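PDB 4R8F: vacuolar aminopeptidase 1 from Saccharomyces cerevisiae S288c, which removes amino acids from the N-terminus of peptides and proteins in the vacuole, using zinc, and is the major cargo of the cytoplasm-to-vacuole targeting pathway. Local coordinates for residues L92-K97 against I111-Y116; T383-E388 against R461-E466. All coordinates share one frame; numbering follows the deposited sequence.

Contact 1 (L92-K97 against I111-Y116)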
loop_
_atom_site.group_PDB
_atom_site.type_symbol
_atom_site.label_atom_id
_atom_site.label_comp_id
_atom_site.label_asym_id
_atom_site.label_seq_id
_atom_site.Cartn_x
_atom_site.Cartn_y
_atom_site.Cartn_z
ATOM N N LEU A 92 -8.865 -38.236 -1.784
ATOM C CA LEU A 92 -7.944 -37.318 -2.434
ATOM C C LEU A 92 -6.734 -38.087 -2.928
ATOM O O LEU A 92 -6.123 -38.829 -2.163
ATOM C CB LEU A 92 -7.471 -36.235 -1.471
ATOM C CG LEU A 92 -8.512 -35.310 -0.845
ATOM C CD1 LEU A 92 -7.792 -34.134 -0.208
ATOM C CD2 LEU A 92 -9.532 -34.819 -1.860
ATOM N N THR A 93 -6.407 -37.924 -4.206
ATOM C CA THR A 93 -5.195 -38.506 -4.765
ATOM C C THR A 93 -4.620 -37.662 -5.887
ATOM O O THR A 93 -5.157 -36.620 -6.259
ATOM C CB THR A 93 -5.415 -39.949 -5.292
ATOM O OG1 THR A 93 -6.663 -40.029 -5.995
ATOM C CG2 THR A 93 -5.398 -40.959 -4.141
ATOM N N VAL A 94 -3.483 -38.127 -6.382
ATOM C CA VAL A 94 -2.872 -37.623 -7.584
ATOM C C VAL A 94 -3.189 -38.652 -8.653
ATOM O O VAL A 94 -3.107 -39.852 -8.407
ATOM C CB VAL A 94 -1.355 -37.504 -7.390
ATOM C CG1 VAL A 94 -0.668 -37.109 -8.687
ATOM C CG2 VAL A 94 -1.046 -36.516 -6.276
ATOM N N LYS A 95 -3.569 -38.184 -9.832
ATOM C CA LYS A 95 -3.886 -39.072 -10.931
ATOM C C LYS A 95 -2.948 -38.858 -12.089
ATOM O O LYS A 95 -2.563 -37.734 -12.400
ATOM C CB LYS A 95 -5.320 -38.859 -11.399
ATOM C CG LYS A 95 -6.330 -39.551 -10.511
ATOM C CD LYS A 95 -7.706 -39.549 -11.140
ATOM C CE LYS A 95 -8.728 -40.180 -10.211
ATOM N NZ LYS A 95 -8.628 -41.668 -10.169
ATOM N N LEU A 96 -2.594 -39.968 -12.723
ATOM C CA LEU A 96 -1.820 -39.955 -13.941
ATOM C C LEU A 96 -2.684 -39.295 -15.004
ATOM O O LEU A 96 -3.846 -39.667 -15.173
ATOM C CB LEU A 96 -1.490 -41.388 -14.348
ATOM C CG LEU A 96 -0.124 -41.621 -14.974
ATOM C CD1 LEU A 96 0.949 -41.629 -13.901
ATOM C CD2 LEU A 96 -0.132 -42.932 -15.739
ATOM N N LYS A 97 -2.141 -38.303 -15.701
ATOM C CA LYS A 97 -2.889 -37.649 -16.770
ATOM C C LYS A 97 -3.054 -38.598 -17.964
ATOM O O LYS A 97 -2.241 -39.507 -18.144
ATOM C CB LYS A 97 -2.205 -36.354 -17.207
ATOM C CG LYS A 97 -2.313 -35.226 -16.194
ATOM C CD LYS A 97 -2.211 -33.875 -16.877
ATOM C CE LYS A 97 -1.988 -32.750 -15.880
ATOM N NZ LYS A 97 -0.538 -32.420 -15.748
ATOM N N ILE A 111 6.429 -37.814 -15.044
ATOM C CA ILE A 111 5.076 -38.082 -15.524
ATOM C C ILE A 111 4.160 -36.903 -15.223
ATOM O O ILE A 111 4.258 -36.284 -14.164
ATOM C CB ILE A 111 4.486 -39.361 -14.886
ATOM C CG1 ILE A 111 4.753 -39.386 -13.374
ATOM C CG2 ILE A 111 5.068 -40.605 -15.546
ATOM C CD1 ILE A 111 4.169 -40.584 -12.653
ATOM N N ALA A 112 3.276 -36.591 -16.166
ATOM C CA ALA A 112 2.271 -35.558 -15.971
ATOM C C ALA A 112 1.132 -36.123 -15.133
ATOM O O ALA A 112 0.559 -37.167 -15.463
ATOM C CB ALA A 112 1.753 -35.050 -17.306
ATOM N N VAL A 113 0.819 -35.431 -14.044
ATOM C CA VAL A 113 -0.213 -35.863 -13.119
ATOM C C VAL A 113 -1.070 -34.681 -12.700
ATOM O O VAL A 113 -0.655 -33.531 -12.808
ATOM C CB VAL A 113 0.382 -36.496 -11.847
ATOM C CG1 VAL A 113 1.275 -37.682 -12.192
ATOM C CG2 VAL A 113 1.134 -35.457 -11.030
ATOM N N ALA A 114 -2.257 -34.981 -12.195
ATOM C CA ALA A 114 -3.180 -33.955 -11.762
ATOM C C ALA A 114 -3.726 -34.305 -10.387
ATOM O O ALA A 114 -3.922 -35.481 -10.082
ATOM C CB ALA A 114 -4.315 -33.831 -12.757
ATOM N N PRO A 115 -3.981 -33.285 -9.553
ATOM C CA PRO A 115 -4.609 -33.570 -8.271
ATOM C C PRO A 115 -6.083 -33.909 -8.452
ATOM O O PRO A 115 -6.753 -33.325 -9.303
ATOM C CB PRO A 115 -4.453 -32.259 -7.484
ATOM C CG PRO A 115 -3.935 -31.240 -8.441
ATOM C CD PRO A 115 -3.895 -31.839 -9.811
ATOM N N TYR A 116 -6.571 -34.854 -7.662
ATOM C CA TYR A 116 -7.982 -35.192 -7.649
ATOM C C TYR A 116 -8.594 -34.757 -6.320
ATOM O O TYR A 116 -8.146 -35.185 -5.256
ATOM C CB TYR A 116 -8.181 -36.695 -7.854
ATOM C CG TYR A 116 -9.607 -37.126 -7.637
ATOM C CD1 TYR A 116 -10.541 -37.044 -8.663
ATOM C CD2 TYR A 116 -10.034 -37.589 -6.395
ATOM C CE1 TYR A 116 -11.856 -37.425 -8.464
ATOM C CE2 TYR A 116 -11.345 -37.969 -6.186
ATOM C CZ TYR A 116 -12.252 -37.887 -7.225
ATOM O OH TYR A 116 -13.559 -38.263 -7.025
#
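Thr-93 and Lys-95 pair with Tyr-116 and Ala-114 in an antiparallel beta hairpin formed by strands 93-105 and 108-116, part of the larger antiparallel sheet of this M18 aminopeptidase. The backbone ladder is regular in its middle: Lys-95 N reaches Ala-114 O at 2.7 Å in a nearly straight bond (173° at the hydrogen), and Ala-114 N returns to Lys-95 O at 2.8 Å. Tyr-116 N binds Thr-93 O, whereas the reverse bond, Thr-93 N to Tyr-116 O, is weak at 3.4 Å. Pro-115, lacking an N-H, suits a non-hydrogen-bonded position opposite Val-94.

Apolar contacts gather on the face of Val-94, Leu-96 and Val-113, where strand 230-239 adds Leu-235 and Leu-237. Val-94 CG1, anti to its own backbone N (chi1 174°), lies 3.4 Å from Val-113 CB; toward the hairpin turn Leu-96 CD1 meets Ile-111 CD1 at 3.6 Å.

On the other face Lys-95 runs alongside Tyr-116, its CE 3.9 Å from ring atom CD1, before its ammonium forms salt bridges with Asp-234 and Asp-236. The phenol hydroxyl of Tyr-116 bonds Asp-90 and Asn-294.

Just before the strand, Leu-92 touches the zinc ligands Glu-296 and His-435. Lys-97 bends at its last torsion (chi4 96°), and its NZ hydrogen-bonds Val-113 O at 3.1 Å from above the carbonyl plane, not along a lone pair.

Contact 2 (T383-E388 against R461-E466)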
loop_
_atom_site.group_PDB
_atom_site.type_symbol
_atom_site.label_atom_id
_atom_site.label_comp_id
_atom_site.label_asym_id
_atom_site.label_seq_id
_atom_site.Cartn_x
_atom_site.Cartn_y
_atom_site.Cartn_z
ATOM N N THR A 383 -32.127 -35.842 14.489
ATOM C CA THR A 383 -31.239 -35.765 15.644
ATOM C C THR A 383 -31.788 -36.580 16.811
ATOM O O THR A 383 -31.057 -37.351 17.433
ATOM C CB THR A 383 -31.067 -34.298 16.091
ATOM O OG1 THR A 383 -30.425 -33.556 15.049
ATOM C CG2 THR A 383 -30.239 -34.191 17.367
ATOM N N ALA A 384 -33.072 -36.387 17.106
ATOM C CA ALA A 384 -33.740 -37.096 18.197
ATOM C C ALA A 384 -33.737 -38.609 17.968
ATOM O O ALA A 384 -33.518 -39.381 18.903
ATOM C CB ALA A 384 -35.167 -36.591 18.361
ATOM N N LEU A 385 -33.976 -39.022 16.726
ATOM C CA LEU A 385 -33.989 -40.445 16.381
ATOM C C LEU A 385 -32.632 -41.105 16.612
ATOM O O LEU A 385 -32.561 -42.187 17.193
ATOM C CB LEU A 385 -34.466 -40.656 14.937
ATOM C CG LEU A 385 -34.066 -41.969 14.246
ATOM C CD1 LEU A 385 -35.278 -42.781 13.820
ATOM C CD2 LEU A 385 -33.159 -41.686 13.059
ATOM N N VAL A 386 -31.563 -40.454 16.162
ATOM C CA VAL A 386 -30.207 -40.978 16.353
ATOM C C VAL A 386 -29.858 -41.067 17.841
ATOM O O VAL A 386 -29.225 -42.027 18.276
ATOM C CB VAL A 386 -29.158 -40.135 15.587
ATOM C CG1 VAL A 386 -27.739 -40.424 16.064
ATOM C CG2 VAL A 386 -29.272 -40.400 14.098
ATOM N N GLU A 387 -30.271 -40.072 18.615
ATOM C CA GLU A 387 -30.061 -40.094 20.063
ATOM C C GLU A 387 -30.781 -41.262 20.732
ATOM O O GLU A 387 -30.214 -41.930 21.594
ATOM C CB GLU A 387 -30.502 -38.774 20.695
ATOM C CG GLU A 387 -29.350 -37.836 21.009
ATOM C CD GLU A 387 -29.680 -36.393 20.702
ATOM O OE1 GLU A 387 -30.575 -35.822 21.370
ATOM O OE2 GLU A 387 -29.036 -35.831 19.787
ATOM N N GLU A 388 -32.023 -41.500 20.321
ATOM C CA GLU A 388 -32.825 -42.609 20.839
ATOM C C GLU A 388 -32.211 -43.966 20.487
ATOM O O GLU A 388 -32.151 -44.856 21.333
ATOM C CB GLU A 388 -34.259 -42.514 20.303
ATOM C CG GLU A 388 -35.209 -43.587 20.822
ATOM C CD GLU A 388 -35.329 -43.592 22.333
ATOM O OE1 GLU A 388 -35.219 -44.685 22.934
ATOM O OE2 GLU A 388 -35.524 -42.501 22.917
ATOM N N ARG A 461 -36.193 -48.818 12.445
ATOM C CA ARG A 461 -37.604 -48.931 12.084
ATOM C C ARG A 461 -38.479 -48.814 13.322
ATOM O O ARG A 461 -39.466 -48.077 13.339
ATOM C CB ARG A 461 -37.861 -50.271 11.390
ATOM C CG ARG A 461 -39.297 -50.498 10.940
ATOM C CD ARG A 461 -39.740 -49.451 9.930
ATOM N NE ARG A 461 -40.238 -48.234 10.569
ATOM C CZ ARG A 461 -40.464 -47.089 9.932
ATOM N NH1 ARG A 461 -40.232 -46.985 8.627
ATOM N NH2 ARG A 461 -40.924 -46.038 10.603
ATOM N N SER A 462 -38.087 -49.553 14.351
ATOM C CA SER A 462 -38.773 -49.557 15.631
ATOM C C SER A 462 -38.742 -48.187 16.314
ATOM O O SER A 462 -39.752 -47.724 16.846
ATOM C CB SER A 462 -38.126 -50.601 16.538
ATOM O OG SER A 462 -38.664 -50.525 17.836
ATOM N N VAL A 463 -37.580 -47.543 16.292
ATOM C CA VAL A 463 -37.418 -46.226 16.901
ATOM C C VAL A 463 -38.152 -45.145 16.104
ATOM O O VAL A 463 -38.741 -44.241 16.688
ATOM C CB VAL A 463 -35.923 -45.854 17.046
ATOM C CG1 VAL A 463 -35.751 -44.412 17.516
ATOM C CG2 VAL A 463 -35.238 -46.799 18.020
ATOM N N TYR A 464 -38.120 -45.231 14.777
ATOM C CA TYR A 464 -38.782 -44.225 13.941
ATOM C C TYR A 464 -40.311 -44.325 14.015
ATOM O O TYR A 464 -41.015 -43.357 13.735
ATOM C CB TYR A 464 -38.301 -44.330 12.487
ATOM C CG TYR A 464 -38.604 -43.127 11.602
ATOM C CD1 TYR A 464 -38.758 -41.847 12.134
ATOM C CD2 TYR A 464 -38.691 -43.271 10.221
ATOM C CE1 TYR A 464 -39.023 -40.757 11.320
ATOM C CE2 TYR A 464 -38.947 -42.188 9.400
ATOM C CZ TYR A 464 -39.114 -40.931 9.952
ATOM O OH TYR A 464 -39.366 -39.851 9.142
ATOM N N ASP A 465 -40.813 -45.496 14.401
ATOM C CA ASP A 465 -42.255 -45.717 14.565
ATOM C C ASP A 465 -42.898 -44.843 15.634
ATOM O O ASP A 465 -44.066 -44.484 15.509
ATOM C CB ASP A 465 -42.547 -47.190 14.889
ATOM C CG ASP A 465 -42.494 -48.083 13.668
ATOM O OD1 ASP A 465 -42.654 -47.568 12.541
ATOM O OD2 ASP A 465 -42.294 -49.307 13.835
ATOM N N GLU A 466 -42.151 -44.498 16.679
ATOM C CA GLU A 466 -42.725 -43.706 17.768
ATOM C C GLU A 466 -42.731 -42.198 17.518
ATOM O O GLU A 466 -43.306 -41.444 18.304
ATOM C CB GLU A 466 -42.072 -44.037 19.110
ATOM C CG GLU A 466 -40.600 -43.724 19.254
ATOM C CD GLU A 466 -39.995 -44.465 20.430
ATOM O OE1 GLU A 466 -39.991 -45.715 20.389
ATOM O OE2 GLU A 466 -39.542 -43.808 21.396
#
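Leu-385 and Glu-388, one helical turn apart on helix 380-393, meet Val-463 and Tyr-464 near the C-terminal end of helix 445-465. Leu-385 CD1 comes within 3.6 Å of Tyr-464 CB and lies obliquely to the ring; its CG, anti to the backbone N (chi1 158°), carries this branch across to the second helix. The same methyl is 4.1 Å from Val-463 CG1. One methyl thus meets both residues; leucine's length lets it span the gap between the helices.

Val-463 CG1 also packs against the aliphatic part of Glu-388, 3.5 Å from its CG. Glutamate suits this place because its methylenes serve as apolar surface while a bend at chi2 (58°) turns the carboxylate away from the valine. There Glu-388 OE2 lies 4.5 Å from Glu-466 OE2, a like-charged pair that nearby cations probably ease: Arg-392 forms a salt bridge with Glu-466, as does Lys-138 of a neighbouring subunit. Beyond the ring, the hydroxyl of Tyr-464 is hydrogen-bonded to Arg-423, fixing its far end.

The short helical segments cross at 129° with their axes 9.8 Å apart, so the packing is confined to a few side chains. Beneath them lies the large mixed sheet: Leu-385 rests on Ile-336 of strand 336-340 and Ile-425 of strand 423-428, and Tyr-464 shares Ile-336, so both helices are laid against the same part of that sheet.

In the fold
Contacts 1 and 2 lie on opposite sides of the chain's centre, their own centres about 43 Å apart, and share no strand or helix. Contact 1 is partly buried and joins adjacent strands of the antiparallel sheet; contact 2 joins two helices over the mixed sheet, and its touching residues are all buried in the dodecamer. The chemistry follows: 92-97 and 111-116 are held chiefly by backbone hydrogen bonds, whereas 383-388 and 461-466 meet chiefly through side-chain packing, bordered by charges. Contact 1 reaches zinc ligands at one end, while contact 2 is remote from annotated sites. Each also touches a neighbouring subunit, a different one in each case.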